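Local coordinates for protein fatty acid CoA ligase (Marinactinospora thermotolerans, PDB 6SQ8) that belongs to the ANL clan of AMP-binding enzymes, joins a large AMP-binding region to a smaller C-terminal domain, and holds adenosine monophosphate in its pocket, at residues V182-S187 against R324-V329; M294-Y297 against A303-A306; G347-R352 against L390-R395. One frame throughout, in Å; residues are numbered along the deposited sequence.

Contact 1 (V182-S187 against R324-V329); sequences VDAAVS and RPLPHV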
loop_
_atom_site.group_PDB
_atom_site.type_symbol
_atom_site.label_atom_id
_atom_site.label_comp_id
_atom_site.label_asym_id
_atom_site.label_seq_id
_atom_site.Cartn_x
_atom_site.Cartn_y
_atom_site.Cartn_z
ATOM N N VAL A 182 8.787 -3.895 11.245
ATOM C CA VAL A 182 9.451 -2.779 11.924
ATOM C C VAL A 182 10.938 -2.786 11.548
ATOM O O VAL A 182 11.529 -1.742 11.250
ATOM C CB VAL A 182 9.228 -2.804 13.446
ATOM C CG1 VAL A 182 9.915 -1.636 14.134
ATOM C CG2 VAL A 182 7.746 -2.818 13.800
ATOM N N ASP A 183 11.532 -3.981 11.533
ATOM C CA ASP A 183 12.970 -4.138 11.249
ATOM C C ASP A 183 13.257 -3.742 9.789
ATOM O O ASP A 183 14.256 -3.065 9.502
ATOM C CB ASP A 183 13.443 -5.546 11.599
ATOM C CG ASP A 183 13.303 -5.883 13.079
ATOM O OD1 ASP A 183 13.872 -5.150 13.902
ATOM O OD2 ASP A 183 12.622 -6.904 13.389
ATOM N N ALA A 184 12.368 -4.167 8.888
ATOM C CA ALA A 184 12.401 -3.772 7.490
ATOM C C ALA A 184 12.303 -2.249 7.365
ATOM O O ALA A 184 13.155 -1.620 6.714
ATOM C CB ALA A 184 11.289 -4.458 6.752
ATOM N N ALA A 185 11.304 -1.659 8.030
ATOM C CA ALA A 185 11.112 -0.203 7.998
ATOM C C ALA A 185 12.401 0.508 8.420
ATOM O O ALA A 185 12.795 1.469 7.797
ATOM C CB ALA A 185 9.948 0.208 8.878
ATOM N N VAL A 186 13.043 0.032 9.488
ATOM C CA VAL A 186 14.288 0.646 9.997
ATOM C C VAL A 186 15.372 0.526 8.927
ATOM O O VAL A 186 16.156 1.423 8.712
ATOM C CB VAL A 186 14.760 0.013 11.328
ATOM C CG1 VAL A 186 16.159 0.474 11.724
ATOM C CG2 VAL A 186 13.779 0.288 12.452
ATOM N N SER A 187 15.415 -0.625 8.281
ATOM C CA SER A 187 16.460 -0.902 7.325
ATOM C C SER A 187 16.292 0.009 6.099
ATOM O O SER A 187 17.272 0.472 5.567
ATOM C CB SER A 187 16.538 -2.378 7.041
ATOM O OG SER A 187 16.053 -2.746 5.770
ATOM N N ARG A 324 16.545 -3.319 -4.853
ATOM C CA ARG A 324 17.073 -4.523 -4.257
ATOM C C ARG A 324 16.056 -5.052 -3.251
ATOM O O ARG A 324 15.393 -4.276 -2.583
ATOM C CB ARG A 324 18.425 -4.244 -3.596
ATOM C CG ARG A 324 19.596 -4.166 -4.569
ATOM C CD ARG A 324 20.919 -4.509 -3.911
ATOM N NE ARG A 324 22.035 -4.320 -4.828
ATOM C CZ ARG A 324 22.630 -3.147 -5.053
ATOM N NH1 ARG A 324 22.171 -2.043 -4.484
ATOM N NH2 ARG A 324 23.667 -3.071 -5.870
ATOM N N PRO A 325 15.882 -6.384 -3.118
ATOM C CA PRO A 325 15.055 -6.940 -2.049
ATOM C C PRO A 325 15.576 -6.484 -0.681
ATOM O O PRO A 325 16.772 -6.274 -0.511
ATOM C CB PRO A 325 15.218 -8.456 -2.192
ATOM C CG PRO A 325 15.605 -8.639 -3.642
ATOM C CD PRO A 325 16.469 -7.431 -3.967
ATOM N N LEU A 326 14.661 -6.335 0.273
ATOM C CA LEU A 326 15.011 -5.955 1.616
ATOM C C LEU A 326 15.769 -7.092 2.306
ATOM O O LEU A 326 15.770 -8.228 1.830
ATOM C CB LEU A 326 13.723 -5.594 2.360
ATOM C CG LEU A 326 13.006 -4.347 1.854
ATOM C CD1 LEU A 326 11.770 -4.077 2.680
ATOM C CD2 LEU A 326 13.925 -3.136 1.900
ATOM N N PRO A 327 16.466 -6.806 3.429
ATOM C CA PRO A 327 17.095 -7.847 4.235
ATOM C C PRO A 327 16.063 -8.898 4.674
ATOM O O PRO A 327 14.972 -8.532 5.141
ATOM C CB PRO A 327 17.660 -7.093 5.448
ATOM C CG PRO A 327 17.801 -5.660 4.992
ATOM C CD PRO A 327 16.689 -5.461 3.985
ATOM N N HIS A 328 16.422 -10.169 4.473
ATOM C CA HIS A 328 15.675 -11.362 4.880
ATOM C C HIS A 328 14.601 -11.685 3.840
ATOM O O HIS A 328 13.809 -12.619 4.058
ATOM C CB HIS A 328 15.091 -11.257 6.309
ATOM C CG HIS A 328 16.071 -10.754 7.321
ATOM N ND1 HIS A 328 17.145 -11.509 7.746
ATOM C CD2 HIS A 328 16.154 -9.584 7.996
ATOM C CE1 HIS A 328 17.837 -10.827 8.648
ATOM N NE2 HIS A 328 17.266 -9.638 8.799
ATOM N N VAL A 329 14.576 -10.936 2.730
ATOM C CA VAL A 329 13.620 -11.177 1.661
ATOM C C VAL A 329 14.323 -11.930 0.530
ATOM O O VAL A 329 15.171 -11.385 -0.159
ATOM C CB VAL A 329 12.964 -9.882 1.149
ATOM C CG1 VAL A 329 11.880 -10.176 0.120
ATOM C CG2 VAL A 329 12.380 -9.074 2.289
#

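Contact 2 (M294-Y297 against A303-A306); sequences MQNY and AFIA. With EQ2 (1-ethanoyl-9~{H}-pyrido[3,4-b]indole-3-carboxylic acid), chain F; AMP (adenosine monophosphate), chain G.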
loop_
_atom_site.group_PDB
_atom_site.type_symbol
_atom_site.label_atom_id
_atom_site.label_comp_id
_atom_site.label_asym_id
_atom_site.label_seq_id
_atom_site.Cartn_x
_atom_site.Cartn_y
_atom_site.Cartn_z
ATOM N N MET A 294 12.626 7.558 -2.209
ATOM C CA MET A 294 12.697 6.125 -2.034
ATOM C C MET A 294 11.373 5.488 -2.485
ATOM O O MET A 294 10.286 5.892 -2.039
ATOM C CB MET A 294 12.945 5.770 -0.569
ATOM C CG MET A 294 12.805 4.286 -0.284
ATOM S SD MET A 294 13.403 3.803 1.345
ATOM C CE MET A 294 15.159 3.648 1.036
ATOM N N GLN A 295 11.488 4.447 -3.317
ATOM C CA GLN A 295 10.356 3.656 -3.721
ATOM C C GLN A 295 10.284 2.415 -2.816
ATOM O O GLN A 295 11.309 1.925 -2.353
ATOM C CB GLN A 295 10.465 3.309 -5.205
ATOM C CG GLN A 295 9.131 2.974 -5.858
ATOM C CD GLN A 295 9.298 2.426 -7.248
ATOM O OE1 GLN A 295 9.164 1.228 -7.434
ATOM N NE2 GLN A 295 9.643 3.283 -8.207
ATOM N N ASN A 296 9.054 1.951 -2.563
ATOM C CA ASN A 296 8.752 0.741 -1.827
ATOM C C ASN A 296 7.881 -0.138 -2.729
ATOM O O ASN A 296 6.969 0.354 -3.387
ATOM C CB ASN A 296 8.020 1.031 -0.510
ATOM C CG ASN A 296 8.919 1.391 0.658
ATOM O OD1 ASN A 296 10.128 1.620 0.491
ATOM N ND2 ASN A 296 8.334 1.482 1.843
ATOM N N TYR A 297 8.163 -1.439 -2.737
ATOM C CA TYR A 297 7.345 -2.442 -3.392
ATOM C C TYR A 297 6.944 -3.484 -2.347
ATOM O O TYR A 297 7.775 -4.009 -1.617
ATOM C CB TYR A 297 8.116 -3.061 -4.560
ATOM C CG TYR A 297 7.629 -4.399 -5.067
ATOM C CD1 TYR A 297 6.304 -4.592 -5.437
ATOM C CD2 TYR A 297 8.510 -5.469 -5.222
ATOM C CE1 TYR A 297 5.863 -5.810 -5.938
ATOM C CE2 TYR A 297 8.087 -6.689 -5.723
ATOM C CZ TYR A 297 6.760 -6.857 -6.088
ATOM O OH TYR A 297 6.346 -8.054 -6.580
ATOM N N ALA A 303 3.608 -8.314 2.273
ATOM C CA ALA A 303 4.099 -7.101 2.899
ATOM C C ALA A 303 5.302 -6.543 2.100
ATOM O O ALA A 303 5.347 -6.678 0.874
ATOM C CB ALA A 303 4.438 -7.390 4.343
ATOM N N PHE A 304 6.274 -5.921 2.795
ATOM C CA PHE A 304 7.424 -5.281 2.173
ATOM C C PHE A 304 8.295 -6.303 1.427
ATOM O O PHE A 304 8.619 -7.354 1.986
ATOM C CB PHE A 304 8.282 -4.611 3.242
ATOM C CG PHE A 304 7.665 -3.411 3.914
ATOM C CD1 PHE A 304 7.247 -2.314 3.175
ATOM C CD2 PHE A 304 7.551 -3.349 5.290
ATOM C CE1 PHE A 304 6.692 -1.204 3.790
ATOM C CE2 PHE A 304 7.012 -2.231 5.906
ATOM C CZ PHE A 304 6.584 -1.160 5.155
ATOM N N ILE A 305 8.710 -5.965 0.193
ATOM C CA ILE A 305 9.598 -6.826 -0.591
ATOM C C ILE A 305 10.907 -6.109 -0.948
ATOM O O ILE A 305 11.993 -6.651 -0.722
ATOM C CB ILE A 305 8.895 -7.348 -1.851
ATOM C CG1 ILE A 305 7.669 -8.188 -1.501
ATOM C CG2 ILE A 305 9.889 -8.115 -2.717
ATOM C CD1 ILE A 305 6.837 -8.563 -2.719
ATOM N N ALA A 306 10.809 -4.924 -1.557
ATOM C CA ALA A 306 12.006 -4.242 -2.065
ATOM C C ALA A 306 11.864 -2.724 -1.956
ATOM O O ALA A 306 10.767 -2.199 -1.792
ATOM C CB ALA A 306 12.243 -4.637 -3.491
HETATM C C1 EQ2 F . 5.569 -1.199 0.719
HETATM C C2 EQ2 F . 4.371 -1.105 -0.161
HETATM O O1 EQ2 F . 4.346 -0.266 -1.042
HETATM C C3 EQ2 F . 3.189 -2.006 0.085
HETATM N N1 EQ2 F . 2.308 -2.126 -0.916
HETATM C C4 EQ2 F . 1.216 -2.891 -0.764
HETATM C C5 EQ2 F . 0.239 -2.950 -1.918
HETATM O O2 EQ2 F . 0.528 -2.338 -2.969
HETATM O O3 EQ2 F . -0.812 -3.579 -1.701
HETATM C C6 EQ2 F . 0.943 -3.577 0.413
HETATM C C7 EQ2 F . 1.834 -3.476 1.465
HETATM C C8 EQ2 F . 1.901 -4.034 2.789
HETATM C C9 EQ2 F . 1.093 -4.888 3.537
HETATM C C10 EQ2 F . 1.483 -5.226 4.815
HETATM C C11 EQ2 F . 2.662 -4.727 5.363
HETATM C C12 EQ2 F . 3.490 -3.893 4.650
HETATM C C13 EQ2 F . 3.093 -3.551 3.360
HETATM N N2 EQ2 F . 3.726 -2.732 2.445
HETATM C C14 EQ2 F . 2.983 -2.677 1.301
HETATM P P AMP G . -2.244 -5.683 -3.942
HETATM O O1P AMP G . -1.648 -5.772 -2.568
HETATM O O2P AMP G . -2.568 -7.037 -4.589
HETATM O O3P AMP G . -3.382 -4.685 -3.966
HETATM O "O5'" AMP G . -1.042 -4.989 -4.817
HETATM C "C5'" AMP G . 0.183 -5.619 -5.243
HETATM C "C4'" AMP G . 0.587 -5.215 -6.658
HETATM O "O4'" AMP G . 0.734 -3.811 -6.817
HETATM C "C3'" AMP G . 1.936 -5.762 -7.030
HETATM O "O3'" AMP G . 1.677 -6.995 -7.639
HETATM C "C2'" AMP G . 2.593 -4.753 -7.970
HETATM O "O2'" AMP G . 2.461 -4.985 -9.392
HETATM C "C1'" AMP G . 1.885 -3.460 -7.601
HETATM N N9 AMP G . 2.836 -2.600 -6.848
HETATM C C8 AMP G . 2.839 -2.319 -5.524
HETATM N N7 AMP G . 3.875 -1.493 -5.215
HETATM C C5 AMP G . 4.549 -1.248 -6.361
HETATM C C6 AMP G . 5.747 -0.468 -6.760
HETATM N N6 AMP G . 6.442 0.245 -5.867
HETATM N N1 AMP G . 6.100 -0.489 -8.059
HETATM C C2 AMP G . 5.397 -1.205 -8.981
HETATM N N3 AMP G . 4.302 -1.947 -8.701
HETATM C C4 AMP G . 3.850 -1.989 -7.432
#

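Contact 3 (G347-R352 against L390-R395); sequences GEVWVR and LHLTDR. With AMP (adenosine monophosphate), chain G.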
loop_
_atom_site.group_PDB
_atom_site.type_symbol
_atom_site.label_atom_id
_atom_site.label_comp_id
_atom_site.label_asym_id
_atom_site.label_seq_id
_atom_site.Cartn_x
_atom_site.Cartn_y
_atom_site.Cartn_z
ATOM N N GLY A 347 10.063 -14.002 -15.564
ATOM C CA GLY A 347 9.161 -14.998 -14.993
ATOM C C GLY A 347 8.431 -14.454 -13.770
ATOM O O GLY A 347 8.529 -13.253 -13.476
ATOM N N GLU A 348 7.707 -15.343 -13.072
ATOM C CA GLU A 348 6.911 -14.997 -11.907
ATOM C C GLU A 348 7.821 -14.749 -10.706
ATOM O O GLU A 348 8.733 -15.522 -10.442
ATOM C CB GLU A 348 5.947 -16.112 -11.520
ATOM C CG GLU A 348 4.872 -16.387 -12.538
ATOM C CD GLU A 348 3.945 -17.516 -12.123
ATOM O OE1 GLU A 348 3.360 -17.407 -11.026
ATOM O OE2 GLU A 348 3.839 -18.499 -12.881
ATOM N N VAL A 349 7.528 -13.666 -9.976
ATOM C CA VAL A 349 8.256 -13.270 -8.790
ATOM C C VAL A 349 7.674 -14.042 -7.601
ATOM O O VAL A 349 6.476 -13.960 -7.318
ATOM C CB VAL A 349 8.170 -11.746 -8.595
ATOM C CG1 VAL A 349 8.846 -11.290 -7.314
ATOM C CG2 VAL A 349 8.727 -10.995 -9.806
ATOM N N TRP A 350 8.526 -14.839 -6.951
ATOM C CA TRP A 350 8.185 -15.572 -5.738
ATOM C C TRP A 350 9.059 -15.061 -4.600
ATOM O O TRP A 350 10.231 -14.731 -4.807
ATOM C CB TRP A 350 8.375 -17.080 -5.906
ATOM C CG TRP A 350 7.391 -17.732 -6.819
ATOM C CD1 TRP A 350 7.347 -17.607 -8.171
ATOM C CD2 TRP A 350 6.332 -18.635 -6.467
ATOM N NE1 TRP A 350 6.332 -18.369 -8.683
ATOM C CE2 TRP A 350 5.686 -19.006 -7.663
ATOM C CE3 TRP A 350 5.862 -19.172 -5.266
ATOM C CZ2 TRP A 350 4.597 -19.871 -7.698
ATOM C CZ3 TRP A 350 4.792 -20.045 -5.295
ATOM C CH2 TRP A 350 4.176 -20.394 -6.498
ATOM N N VAL A 351 8.474 -15.045 -3.402
ATOM C CA VAL A 351 9.045 -14.389 -2.262
ATOM C C VAL A 351 8.953 -15.326 -1.049
ATOM O O VAL A 351 7.958 -16.004 -0.868
ATOM C CB VAL A 351 8.324 -13.044 -2.042
ATOM C CG1 VAL A 351 8.418 -12.548 -0.610
ATOM C CG2 VAL A 351 8.821 -11.986 -3.010
ATOM N N ARG A 352 10.026 -15.372 -0.253
ATOM C CA ARG A 352 10.075 -16.020 1.055
ATOM C C ARG A 352 10.686 -15.010 2.026
ATOM O O ARG A 352 11.777 -14.509 1.788
ATOM C CB ARG A 352 10.862 -17.337 0.968
ATOM C CG ARG A 352 11.118 -18.042 2.303
ATOM C CD ARG A 352 11.528 -19.511 2.206
ATOM N NE ARG A 352 12.852 -19.752 1.621
ATOM C CZ ARG A 352 13.459 -20.944 1.500
ATOM N NH1 ARG A 352 12.810 -22.069 1.773
ATOM N NH2 ARG A 352 14.724 -20.999 1.110
ATOM N N LEU A 390 15.464 -5.637 -8.861
ATOM C CA LEU A 390 14.333 -6.295 -9.447
ATOM C C LEU A 390 13.591 -5.283 -10.324
ATOM O O LEU A 390 13.401 -4.118 -9.928
ATOM C CB LEU A 390 13.436 -6.833 -8.331
ATOM C CG LEU A 390 12.135 -7.494 -8.792
ATOM C CD1 LEU A 390 12.415 -8.715 -9.649
ATOM C CD2 LEU A 390 11.277 -7.873 -7.606
ATOM N N HIS A 391 13.198 -5.739 -11.523
ATOM C CA HIS A 391 12.400 -4.965 -12.454
ATOM C C HIS A 391 11.087 -5.715 -12.724
ATOM O O HIS A 391 11.104 -6.864 -13.168
ATOM C CB HIS A 391 13.156 -4.773 -13.767
ATOM C CG HIS A 391 14.273 -3.786 -13.724
ATOM N ND1 HIS A 391 15.525 -4.096 -13.217
ATOM C CD2 HIS A 391 14.365 -2.528 -14.205
ATOM C CE1 HIS A 391 16.329 -3.058 -13.368
ATOM N NE2 HIS A 391 15.635 -2.080 -13.965
ATOM N N LEU A 392 9.950 -5.054 -12.498
ATOM C CA LEU A 392 8.668 -5.657 -12.764
ATOM C C LEU A 392 8.220 -5.282 -14.177
ATOM O O LEU A 392 8.118 -4.103 -14.477
ATOM C CB LEU A 392 7.639 -5.154 -11.752
ATOM C CG LEU A 392 7.946 -5.485 -10.286
ATOM C CD1 LEU A 392 6.832 -4.990 -9.371
ATOM C CD2 LEU A 392 8.197 -6.974 -10.064
ATOM N N THR A 393 7.875 -6.295 -14.990
ATOM C CA THR A 393 7.388 -6.089 -16.331
ATOM C C THR A 393 5.859 -6.123 -16.397
ATOM O O THR A 393 5.297 -5.588 -17.357
ATOM C CB THR A 393 7.984 -7.122 -17.291
ATOM O OG1 THR A 393 7.477 -8.416 -16.943
ATOM C CG2 THR A 393 9.497 -7.067 -17.298
ATOM N N ASP A 394 5.198 -6.736 -15.411
ATOM C CA ASP A 394 3.738 -6.843 -15.448
ATOM C C ASP A 394 3.170 -7.564 -14.217
ATOM O O ASP A 394 3.785 -8.420 -13.620
ATOM C CB ASP A 394 3.257 -7.634 -16.672
ATOM C CG ASP A 394 2.420 -6.843 -17.664
ATOM O OD1 ASP A 394 1.740 -5.890 -17.233
ATOM O OD2 ASP A 394 2.449 -7.195 -18.854
ATOM N N ARG A 395 1.933 -7.213 -13.894
ATOM C CA ARG A 395 0.986 -8.093 -13.204
ATOM C C ARG A 395 0.706 -9.282 -14.143
ATOM O O ARG A 395 0.557 -9.101 -15.337
ATOM C CB ARG A 395 -0.248 -7.228 -12.910
ATOM C CG ARG A 395 -1.033 -7.522 -11.644
ATOM C CD ARG A 395 -0.252 -7.875 -10.392
ATOM N NE ARG A 395 -1.138 -8.620 -9.504
ATOM C CZ ARG A 395 -0.867 -8.924 -8.238
ATOM N NH1 ARG A 395 0.324 -8.655 -7.738
ATOM N NH2 ARG A 395 -1.785 -9.494 -7.474
HETATM P P AMP G . -2.244 -5.683 -3.942
HETATM O O1P AMP G . -1.648 -5.772 -2.568
HETATM O O2P AMP G . -2.568 -7.037 -4.589
HETATM O O3P AMP G . -3.382 -4.685 -3.966
HETATM O "O5'" AMP G . -1.042 -4.989 -4.817
HETATM C "C5'" AMP G . 0.183 -5.619 -5.243
HETATM C "C4'" AMP G . 0.587 -5.215 -6.658
HETATM O "O4'" AMP G . 0.734 -3.811 -6.817
HETATM C "C3'" AMP G . 1.936 -5.762 -7.030
HETATM O "O3'" AMP G . 1.677 -6.995 -7.639
HETATM C "C2'" AMP G . 2.593 -4.753 -7.970
HETATM O "O2'" AMP G . 2.461 -4.985 -9.392
HETATM C "C1'" AMP G . 1.885 -3.460 -7.601
HETATM N N9 AMP G . 2.836 -2.600 -6.848
HETATM C C8 AMP G . 2.839 -2.319 -5.524
HETATM N N7 AMP G . 3.875 -1.493 -5.215
HETATM C C5 AMP G . 4.549 -1.248 -6.361
HETATM C C6 AMP G . 5.747 -0.468 -6.760
HETATM N N6 AMP G . 6.442 0.245 -5.867
HETATM N N1 AMP G . 6.100 -0.489 -8.059
HETATM C C2 AMP G . 5.397 -1.205 -8.981
HETATM N N3 AMP G . 4.302 -1.947 -8.701
HETATM C C4 AMP G . 3.850 -1.989 -7.432
#

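Contact 1 (V182-S187 against R324-V329)
OG of Ser-187 lies where a helix meets a proline ring. It makes a weak hydrogen bond back to O of Ala-184, 3.2 Å away and one helical turn earlier. On its other flank it rests against the ring of Pro-327, with OG to CD at 3.3 Å and OG to CG at 3.5 Å. The hydroxyl's weak bond stays within its own helix, and across the contact it meets only carbon. CB of Ser-187 stands a little farther out, 4.1 Å from CG of Pro-327.

One turn back along 182-187, CB of Ala-184 meets the methyl CD1 of Leu-326 at 4.1 Å. The leucine has CG anti to its carbonyl carbon (chi1 -67°). With chi2 at -179°, CD1 comes to Ala-184, and CD2 lies 4.4 Å from OG of Ser-187. Ala-184 and Ser-187 are three residues apart, so one narrow helix face takes both partners. The alanine and leucine half is apolar and buried. The other half, serine against proline, is exposed.

The backbone of 324-329 presents these two residues through a type II beta turn from Leu-326 to Val-329. N of Val-329 closes it onto O of Leu-326 at 3.1 Å. Pro-327 takes the second position and His-328, with positive phi (83°), the third.

Behind the contact, Leu-326 also packs on Phe-304 and Ala-307 of strand 303-308. Ala-184 also touches Met-355. OD1 of Asp-183 forms a salt bridge with Arg-9 of helix 5-13.

The contact is plain packing of helix 175-189 against the type II beta turn after strand 321-325, within the AMP-binding fold.

Contact 2 (M294-Y297 against A303-A306)
Tyr-297 and Ala-306 form a hydrogen-bonded antiparallel pair in the beta hairpin of strands 293-299 and 303-308. Ile-305 and Ala-306 both face Tyr-297, which makes a classic beta bulge.

Tyrosine CB lies 3.9 Å from N6 of adenosine monophosphate. CG is anti to the backbone N (chi1 161°), and the ring stands between the nucleotide and Ile-305. CD1 meets the adenine obliquely, 3.9 Å from its C5. CD2 meets CB and CG2 of Ile-305, and CB of Ala-306 lies at the ring edge, 4.2 Å from CD2. CE1 approaches the ribose at C2'. CE2 touches CD1 of Ile-305, and that methyl sits over the face, 4.1 Å from the centroid, as a CH-pi contact. OH ends on OD2 of Asp-380 in a hydrogen bond.

Beside it, OE1 of Gln-295 accepts from N6 of the nucleotide at 3.3 Å, and O of Asn-296 also accepts from N6. NE2 of Gln-295 is hydrogen-bonded to OH of Tyr-272. The ring of Phe-304 has C12 of 1-ethanoyl-9H-pyrido[3,4-b]indole-3-carboxylic acid over its centre.

At the bulge, O of Tyr-297 accepts twice: from N of Ile-305 at 2.8 Å, in the carbonyl plane, and from N of Ala-306 at 3.2 Å, tilted 19° from it.

Contact 3 (G347-R352 against L390-R395)
Leu-390 opens the contact by laying CD2 against CG1 of Val-349 at 4.2 Å. Its CG is anti to the backbone N (chi1 176°), and the side chain points across to strand 347-352. Next in sequence, NE2 of His-391 makes a weak hydrogen bond to O of Glu-317.

Leu-392 comes back to the valine. Its CD2 meets CG2 of Val-349 at 4.1 Å, the two side chains crossing at about a right angle. Val-349 thus gives one methyl to each leucine. The other branch of Leu-392, CD1, reaches adenosine monophosphate and lies 4.0 Å from N3 of the adenine. One side chain has a methyl on the valine and a methyl on the base.

Thr-393 and Asp-394 both face Val-381, forming a classic beta bulge. OD2 of Asp-394 accepts a hydrogen bond from N of Ser-409. Arg-395 ends the segment in the nucleotide pocket, its exact placing against the ribose being doubtful.

The strands do not pair directly. Their nearest CA atoms, those of Val-349 and Leu-392, are 8.6 Å apart. Strand 380-384 is an antiparallel neighbour of both. Val-331 and Ile-333 of strand 330-334 also pack on Val-349.

The shared interface is small, 95 Å² in all, and rests on methyl groups alone. Such contacts are apolar and non-directional. Direct bonds do not set the spacing of the two strands; their shared neighbour, strand 380-384, probably helps to do so. Of the methyls that meet here, only those of Leu-392 belong to a side chain that also extends to the adenine.

How the contacts relate
Contacts 2 and 3 are buried, whereas contact 1 is partly buried, with Ser-187 and Pro-327 exposed. Strand 303-308 ties contacts 1 and 2 together: N of Leu-326 probably bonds to O of Ile-305, and Leu-326 packs on Phe-304. Tyr-297 links contacts 2 and 3, since its ring touches Leu-392 and Leu-390, and its OH lies by Val-349. Both of these contacts reach adenosine monophosphate, but differently. Contact 2 offers backbone and amide oxygens plus a ring. Contact 3 offers a leucine methyl and an arginine. Only contact 2 has hydrogen bonds between its segments, as a hairpin should. Contacts 1 and 3 join elements that merely pack.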